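Local coordinates for putative aminopeptidase (PDB 5NTH), which probably acts as a manganese-dependent M17 leucyl aminopeptidase, removing amino-terminal residues from peptides, and is assembled from six chains, at residues A[6-9]-A[13-16]; A[332-337]-A[530-535]. One frame throughout, in Å; residues are numbered along the deposited sequence.

Interaction 1. Residues A[6-9]-A[13-16]; sequences RPRS and VEET
Ser9 and Glu15 meet through a single carboxylate oxygen. Glu15 OE2 takes a bond from Ser9 N at 2.7 Å, arriving from above the carboxylate plane, and another from Ser9 OG at 2.8 Å on its anti lone pair. The other oxygen, OE1, accepts Arg6 NH1 at 2.8 Å, again on the anti lone pair, with the guanidinium and carboxylate planes 39° apart. The bend of Glu15 at chi2 (-42°) turns its carboxylate into the hollow of the loop, between the two arginines. This is a salt-bridge network in which a loop, turned back by the inverse gamma turn centred on Pro7, packs against the first turn of helix 12-26. Arg8 spans both acids: its NE makes a weak bond to Glu15 OE2 (3.3 Å) at the guanidinium edge, and its NH2 makes another weak one to Glu14 OE2 (2.9 Å). Glu14 reaches that point on an extended chain, with OE2 also 3.4 Å from Ser9 CB. The arginines have further partners: Arg6 NE pairs with Glu234 and Arg8 NH1 with Asp228, while Glu14 OE1 bridges to Arg256 of the second subunit.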
ATOM      1  N   ARG A   6      42.836 -16.374   4.995  1.00 61.87           N
ATOM      2  CA  ARG A   6      41.512 -15.755   5.092  1.00 54.98           C
ATOM      3  C   ARG A   6      40.448 -16.535   5.885  1.00 53.11           C
ATOM      4  O   ARG A   6      40.119 -17.671   5.531  1.00 48.40           O
ATOM      5  CB  ARG A   6      40.958 -15.498   3.687  1.00 51.43           C
ATOM      6  CG  ARG A   6      39.959 -14.367   3.679  1.00 49.65           C
ATOM      7  CD  ARG A   6      39.333 -14.161   2.322  1.00 49.20           C
ATOM      8  NE  ARG A   6      40.299 -13.695   1.343  1.00 48.52           N
ATOM      9  CZ  ARG A   6      40.866 -14.434   0.405  1.00 48.82           C
ATOM     10  NH1 ARG A   6      40.559 -15.717   0.249  1.00 50.32           N
ATOM     11  NH2 ARG A   6      41.736 -13.877  -0.416  1.00 51.29           N
ATOM     12  N   PRO A   7      39.899 -15.909   6.951  1.00 52.97           N
ATOM     13  CA  PRO A   7      38.768 -16.513   7.674  1.00 51.57           C
ATOM     14  C   PRO A   7      37.435 -16.094   7.039  1.00 49.53           C
ATOM     15  O   PRO A   7      36.729 -15.224   7.572  1.00 50.47           O
ATOM     16  CB  PRO A   7      38.930 -15.948   9.099  1.00 50.97           C
ATOM     17  CG  PRO A   7      39.547 -14.588   8.886  1.00 51.97           C
ATOM     18  CD  PRO A   7      40.365 -14.661   7.608  1.00 52.25           C
ATOM     19  N   ARG A   8      37.115 -16.697   5.894  1.00 47.45           N
ATOM     20  CA  ARG A   8      35.903 -16.333   5.124  1.00 45.99           C
ATOM     21  C   ARG A   8      34.943 -17.518   4.878  1.00 45.42           C
ATOM     22  O   ARG A   8      34.157 -17.866   5.772  1.00 44.10           O
ATOM     23  CB  ARG A   8      36.259 -15.578   3.829  1.00 43.81           C
ATOM     24  CG  ARG A   8      35.098 -14.773   3.267  1.00 43.36           C
ATOM     25  CD  ARG A   8      35.327 -14.316   1.839  1.00 43.25           C
ATOM     26  NE  ARG A   8      34.457 -14.994   0.868  1.00 44.93           N
ATOM     27  CZ  ARG A   8      33.357 -14.477   0.302  1.00 45.76           C
ATOM     28  NH1 ARG A   8      32.918 -13.254   0.590  1.00 46.12           N
ATOM     29  NH2 ARG A   8      32.680 -15.197  -0.583  1.00 47.87           N
ATOM     30  N   SER A   9      34.978 -18.121   3.683  1.00 47.42           N
ATOM     31  CA  SER A   9      34.078 -19.238   3.357  1.00 48.76           C
ATOM     32  C   SER A   9      34.742 -20.590   3.628  1.00 53.13           C
ATOM     33  O   SER A   9      35.964 -20.695   3.817  1.00 50.36           O
ATOM     34  CB  SER A   9      33.517 -19.160   1.909  1.00 46.28           C
ATOM     35  OG  SER A   9      34.262 -19.938   0.979  1.00 41.81           O
ATOM     36  N   VAL A  13      37.225 -23.101  -3.867  1.00 49.05           N
ATOM     37  CA  VAL A  13      36.957 -22.459  -5.160  1.00 50.54           C
ATOM     38  C   VAL A  13      36.583 -20.996  -4.979  1.00 49.32           C
ATOM     39  O   VAL A  13      37.140 -20.112  -5.629  1.00 48.12           O
ATOM     40  CB  VAL A  13      35.813 -23.185  -5.941  1.00 53.87           C
ATOM     41  CG1 VAL A  13      35.292 -22.350  -7.122  1.00 55.18           C
ATOM     42  CG2 VAL A  13      36.275 -24.560  -6.426  1.00 53.26           C
ATOM     43  N   GLU A  14      35.604 -20.764  -4.112  1.00 49.66           N
ATOM     44  CA  GLU A  14      35.144 -19.420  -3.785  1.00 47.71           C
ATOM     45  C   GLU A  14      36.341 -18.607  -3.271  1.00 46.16           C
ATOM     46  O   GLU A  14      36.555 -17.472  -3.701  1.00 46.42           O
ATOM     47  CB  GLU A  14      34.006 -19.505  -2.754  1.00 48.30           C
ATOM     48  CG  GLU A  14      33.123 -18.264  -2.601  1.00 49.44           C
ATOM     49  CD  GLU A  14      31.871 -18.547  -1.755  1.00 50.31           C
ATOM     50  OE1 GLU A  14      31.068 -19.443  -2.144  1.00 50.57           O
ATOM     51  OE2 GLU A  14      31.681 -17.892  -0.703  1.00 44.02           O
ATOM     52  N   GLU A  15      37.146 -19.219  -2.400  1.00 43.51           N
ATOM     53  CA  GLU A  15      38.275 -18.531  -1.794  1.00 41.37           C
ATOM     54  C   GLU A  15      39.385 -18.251  -2.767  1.00 40.54           C
ATOM     55  O   GLU A  15      40.099 -17.269  -2.603  1.00 42.59           O
ATOM     56  CB  GLU A  15      38.836 -19.289  -0.593  1.00 41.74           C
ATOM     57  CG  GLU A  15      37.969 -19.255   0.677  1.00 42.24           C
ATOM     58  CD  GLU A  15      37.357 -17.891   0.990  1.00 42.52           C
ATOM     59  OE1 GLU A  15      38.088 -16.874   1.007  1.00 40.23           O
ATOM     60  OE2 GLU A  15      36.123 -17.835   1.222  1.00 44.21           O
ATOM     61  N   THR A  16      39.553 -19.119  -3.756  1.00 39.87           N
ATOM     62  CA  THR A  16      40.573 -18.930  -4.791  1.00 39.36           C
ATOM     63  C   THR A  16      40.193 -17.735  -5.650  1.00 38.74           C
ATOM     64  O   THR A  16      41.037 -16.919  -5.976  1.00 38.65           O
ATOM     65  CB  THR A  16      40.754 -20.206  -5.664  1.00 41.02           C
ATOM     66  OG1 THR A  16      41.625 -21.127  -4.989  1.00 41.75           O
ATOM     67  CG2 THR A  16      41.358 -19.902  -7.061  1.00 39.98           C
TER

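Interaction 2. Residues A[332-337]-A[530-535]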
ATOM      1  N   PHE A 332      41.911   8.942   0.707  1.00 25.77           N
ATOM      2  CA  PHE A 332      43.134   8.694   1.521  1.00 25.29           C
ATOM      3  C   PHE A 332      44.339   8.222   0.681  1.00 25.95           C
ATOM      4  O   PHE A 332      45.445   8.727   0.835  1.00 26.56           O
ATOM      5  CB  PHE A 332      42.853   7.690   2.621  1.00 24.21           C
ATOM      6  CG  PHE A 332      44.048   7.317   3.451  1.00 23.33           C
ATOM      7  CD1 PHE A 332      44.445   8.110   4.510  1.00 23.24           C
ATOM      8  CD2 PHE A 332      44.708   6.128   3.231  1.00 22.84           C
ATOM      9  CE1 PHE A 332      45.515   7.733   5.314  1.00 23.26           C
ATOM     10  CE2 PHE A 332      45.766   5.741   4.020  1.00 22.85           C
ATOM     11  CZ  PHE A 332      46.189   6.554   5.059  1.00 23.18           C
ATOM     12  N   ILE A 333      44.096   7.290  -0.228  1.00 26.79           N
ATOM     13  CA  ILE A 333      45.142   6.664  -1.034  1.00 26.56           C
ATOM     14  C   ILE A 333      45.787   7.677  -1.949  1.00 26.49           C
ATOM     15  O   ILE A 333      47.012   7.726  -2.031  1.00 27.64           O
ATOM     16  CB  ILE A 333      44.551   5.510  -1.850  1.00 26.81           C
ATOM     17  CG1 ILE A 333      44.200   4.393  -0.866  1.00 27.76           C
ATOM     18  CG2 ILE A 333      45.507   5.033  -2.952  1.00 26.61           C
ATOM     19  CD1 ILE A 333      43.575   3.167  -1.504  1.00 28.33           C
ATOM     20  N   ALA A 334      44.955   8.459  -2.629  1.00 25.31           N
ATOM     21  CA  ALA A 334      45.404   9.458  -3.570  1.00 25.09           C
ATOM     22  C   ALA A 334      46.192  10.579  -2.878  1.00 25.91           C
ATOM     23  O   ALA A 334      47.276  10.974  -3.339  1.00 26.50           O
ATOM     24  CB  ALA A 334      44.220  10.042  -4.283  1.00 24.83           C
ATOM     25  N   VAL A 335      45.634  11.084  -1.781  1.00 25.88           N
ATOM     26  CA  VAL A 335      46.302  12.076  -0.954  1.00 25.92           C
ATOM     27  C   VAL A 335      47.649  11.575  -0.483  1.00 26.40           C
ATOM     28  O   VAL A 335      48.647  12.202  -0.752  1.00 27.09           O
ATOM     29  CB  VAL A 335      45.489  12.460   0.273  1.00 25.76           C
ATOM     30  CG1 VAL A 335      46.323  13.291   1.224  1.00 25.59           C
ATOM     31  CG2 VAL A 335      44.267  13.252  -0.161  1.00 26.37           C
ATOM     32  N   VAL A 336      47.686  10.452   0.212  1.00 26.64           N
ATOM     33  CA  VAL A 336      48.967   9.889   0.598  1.00 27.24           C
ATOM     34  C   VAL A 336      49.918   9.675  -0.578  1.00 28.72           C
ATOM     35  O   VAL A 336      51.122   9.871  -0.442  1.00 30.09           O
ATOM     36  CB  VAL A 336      48.793   8.595   1.379  1.00 27.49           C
ATOM     37  CG1 VAL A 336      50.093   7.800   1.469  1.00 28.05           C
ATOM     38  CG2 VAL A 336      48.274   8.904   2.758  1.00 27.38           C
ATOM     39  N   ARG A 337      49.399   9.249  -1.719  1.00 29.14           N
ATOM     40  CA  ARG A 337      50.253   9.039  -2.885  1.00 28.40           C
ATOM     41  C   ARG A 337      50.858  10.346  -3.341  1.00 29.38           C
ATOM     42  O   ARG A 337      52.008  10.373  -3.788  1.00 30.10           O
ATOM     43  CB  ARG A 337      49.470   8.415  -4.036  1.00 28.03           C
ATOM     44  CG  ARG A 337      49.592   6.917  -4.030  1.00 28.63           C
ATOM     45  CD  ARG A 337      48.632   6.242  -4.982  1.00 29.19           C
ATOM     46  NE  ARG A 337      48.847   4.786  -5.014  1.00 29.41           N
ATOM     47  CZ  ARG A 337      48.005   3.909  -5.559  1.00 28.64           C
ATOM     48  NH1 ARG A 337      46.864   4.298  -6.139  1.00 28.31           N
ATOM     49  NH2 ARG A 337      48.299   2.626  -5.507  1.00 28.82           N
ATOM     50  N   LEU A 530      36.183  15.119  -4.351  1.00 27.98           N
ATOM     51  CA  LEU A 530      35.687  16.165  -3.490  1.00 26.34           C
ATOM     52  C   LEU A 530      36.731  16.414  -2.403  1.00 25.47           C
ATOM     53  O   LEU A 530      37.158  17.542  -2.184  1.00 24.87           O
ATOM     54  CB  LEU A 530      34.346  15.778  -2.903  1.00 26.48           C
ATOM     55  CG  LEU A 530      33.749  16.794  -1.922  1.00 27.04           C
ATOM     56  CD1 LEU A 530      33.406  18.146  -2.554  1.00 26.91           C
ATOM     57  CD2 LEU A 530      32.536  16.153  -1.295  1.00 27.25           C
ATOM     58  N   VAL A 531      37.166  15.328  -1.777  1.00 25.34           N
ATOM     59  CA  VAL A 531      38.094  15.337  -0.639  1.00 25.27           C
ATOM     60  C   VAL A 531      39.520  15.743  -1.008  1.00 26.38           C
ATOM     61  O   VAL A 531      40.198  16.428  -0.254  1.00 27.17           O
ATOM     62  CB  VAL A 531      38.130  13.949  -0.008  1.00 24.78           C
ATOM     63  CG1 VAL A 531      39.327  13.747   0.894  1.00 25.00           C
ATOM     64  CG2 VAL A 531      36.873  13.730   0.793  1.00 25.03           C
ATOM     65  N   PHE A 532      39.984  15.280  -2.154  1.00 27.33           N
ATOM     66  CA  PHE A 532      41.233  15.740  -2.688  1.00 27.26           C
ATOM     67  C   PHE A 532      41.217  17.267  -2.817  1.00 27.33           C
ATOM     68  O   PHE A 532      42.106  17.925  -2.305  1.00 27.43           O
ATOM     69  CB  PHE A 532      41.496  15.066  -4.023  1.00 27.63           C
ATOM     70  CG  PHE A 532      42.921  15.139  -4.456  1.00 27.83           C
ATOM     71  CD1 PHE A 532      43.372  16.200  -5.192  1.00 27.68           C
ATOM     72  CD2 PHE A 532      43.823  14.126  -4.104  1.00 28.78           C
ATOM     73  CE1 PHE A 532      44.699  16.252  -5.595  1.00 28.68           C
ATOM     74  CE2 PHE A 532      45.156  14.167  -4.507  1.00 28.85           C
ATOM     75  CZ  PHE A 532      45.591  15.234  -5.258  1.00 28.50           C
ATOM     76  N   GLU A 533      40.186  17.836  -3.434  1.00 28.42           N
ATOM     77  CA  GLU A 533      40.110  19.304  -3.579  1.00 29.59           C
ATOM     78  C   GLU A 533      40.031  19.997  -2.236  1.00 29.76           C
ATOM     79  O   GLU A 533      40.846  20.880  -1.939  1.00 30.84           O
ATOM     80  CB  GLU A 533      38.908  19.750  -4.416  1.00 30.84           C
ATOM     81  CG  GLU A 533      39.215  19.827  -5.895  1.00 33.22           C
ATOM     82  CD  GLU A 533      40.291  20.867  -6.254  1.00 35.57           C
ATOM     83  OE1 GLU A 533      40.237  22.017  -5.736  1.00 34.64           O
ATOM     84  OE2 GLU A 533      41.196  20.525  -7.080  1.00 38.58           O
ATOM     85  N   PHE A 534      39.050  19.582  -1.442  1.00 28.17           N
ATOM     86  CA  PHE A 534      38.800  20.160  -0.153  1.00 28.22           C
ATOM     87  C   PHE A 534      40.065  20.255   0.697  1.00 28.34           C
ATOM     88  O   PHE A 534      40.345  21.310   1.248  1.00 28.06           O
ATOM     89  CB  PHE A 534      37.714  19.356   0.577  1.00 28.76           C
ATOM     90  CG  PHE A 534      37.404  19.875   1.944  1.00 28.26           C
ATOM     91  CD1 PHE A 534      36.646  21.030   2.098  1.00 28.63           C
ATOM     92  CD2 PHE A 534      37.901  19.234   3.070  1.00 28.01           C
ATOM     93  CE1 PHE A 534      36.379  21.535   3.358  1.00 28.79           C
ATOM     94  CE2 PHE A 534      37.629  19.721   4.337  1.00 28.34           C
ATOM     95  CZ  PHE A 534      36.869  20.875   4.482  1.00 28.69           C
ATOM     96  N   LEU A 535      40.826  19.169   0.777  1.00 29.03           N
ATOM     97  CA  LEU A 535      42.092  19.155   1.506  1.00 29.65           C
ATOM     98  C   LEU A 535      43.218  19.918   0.806  1.00 31.73           C
ATOM     99  O   LEU A 535      44.019  20.548   1.478  1.00 30.61           O
ATOM    100  CB  LEU A 535      42.538  17.723   1.758  1.00 29.44           C
ATOM    101  CG  LEU A 535      41.556  16.906   2.585  1.00 29.67           C
ATOM    102  CD1 LEU A 535      42.038  15.492   2.827  1.00 29.69           C
ATOM    103  CD2 LEU A 535      41.305  17.588   3.924  1.00 30.54           C
TER
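Phe532 reaches across to Ala334 and Val335 where helix 528-536 runs beside helix 323-341, the axes of the two segments 9.7 Å apart at closest approach and inclined at 43°. Its CB starts the bridge from the backbone beside Val335, the two CA atoms being 6.5 Å apart, but CB itself makes no close contact there. With CG set opposite the backbone N (chi1 -162°), the ring is swung out towards the neighbouring helix. From CG the chain passes to CD2, which touches both Ala334 CB and Val335 CG2, each at 4.1 Å. One atom further, CE2 comes within 4.0 Å of Ala334 O, the carbonyl oxygen lying at the ring edge and near its plane. Val335 CG2 approaches the ring obliquely, and on its other flank comes within 4.3 Å of Leu535 CD1, linking the two residues of helix 528-536. Elsewhere Phe532 packs edge-to-face with Phe346 and touches Ile209. Both helices cover the same stretch of the central sheet, since Phe332 and Leu535 each rest on Ile352 of strand 349-361, an arrangement that fits the layered alpha/beta catalytic domain of M17 peptidases. The joint is buried and mainly apolar, the Ala334 carbonyl oxygen probably making a mildly favourable electrostatic contact with the ring-edge C-H groups; with no hydrogen bond or salt bridge across it, the fit rests on the shapes of ring and aliphatic groups.

Along the chain the two contacts come in series, interaction 1 closing near the amino terminus long before interaction 2 opens. Their centres are 32 Å apart and their nearest atoms about 17 Å, so they do not touch. What they share is helix 229-243: Arg6 and Arg8 lean on Val230 and Val231 in its first turn, whereas Ile333 and Val336 of helix 323-341 meet Tyr239 and Leu243 towards its other end. Interaction 1 is thus a charged fastening of the N-terminal loop and helix 12-26 near a subunit boundary, while interaction 2 is apolar packing inside the catalytic domain, with no other chain touching its segments. Both lie away from the manganese site.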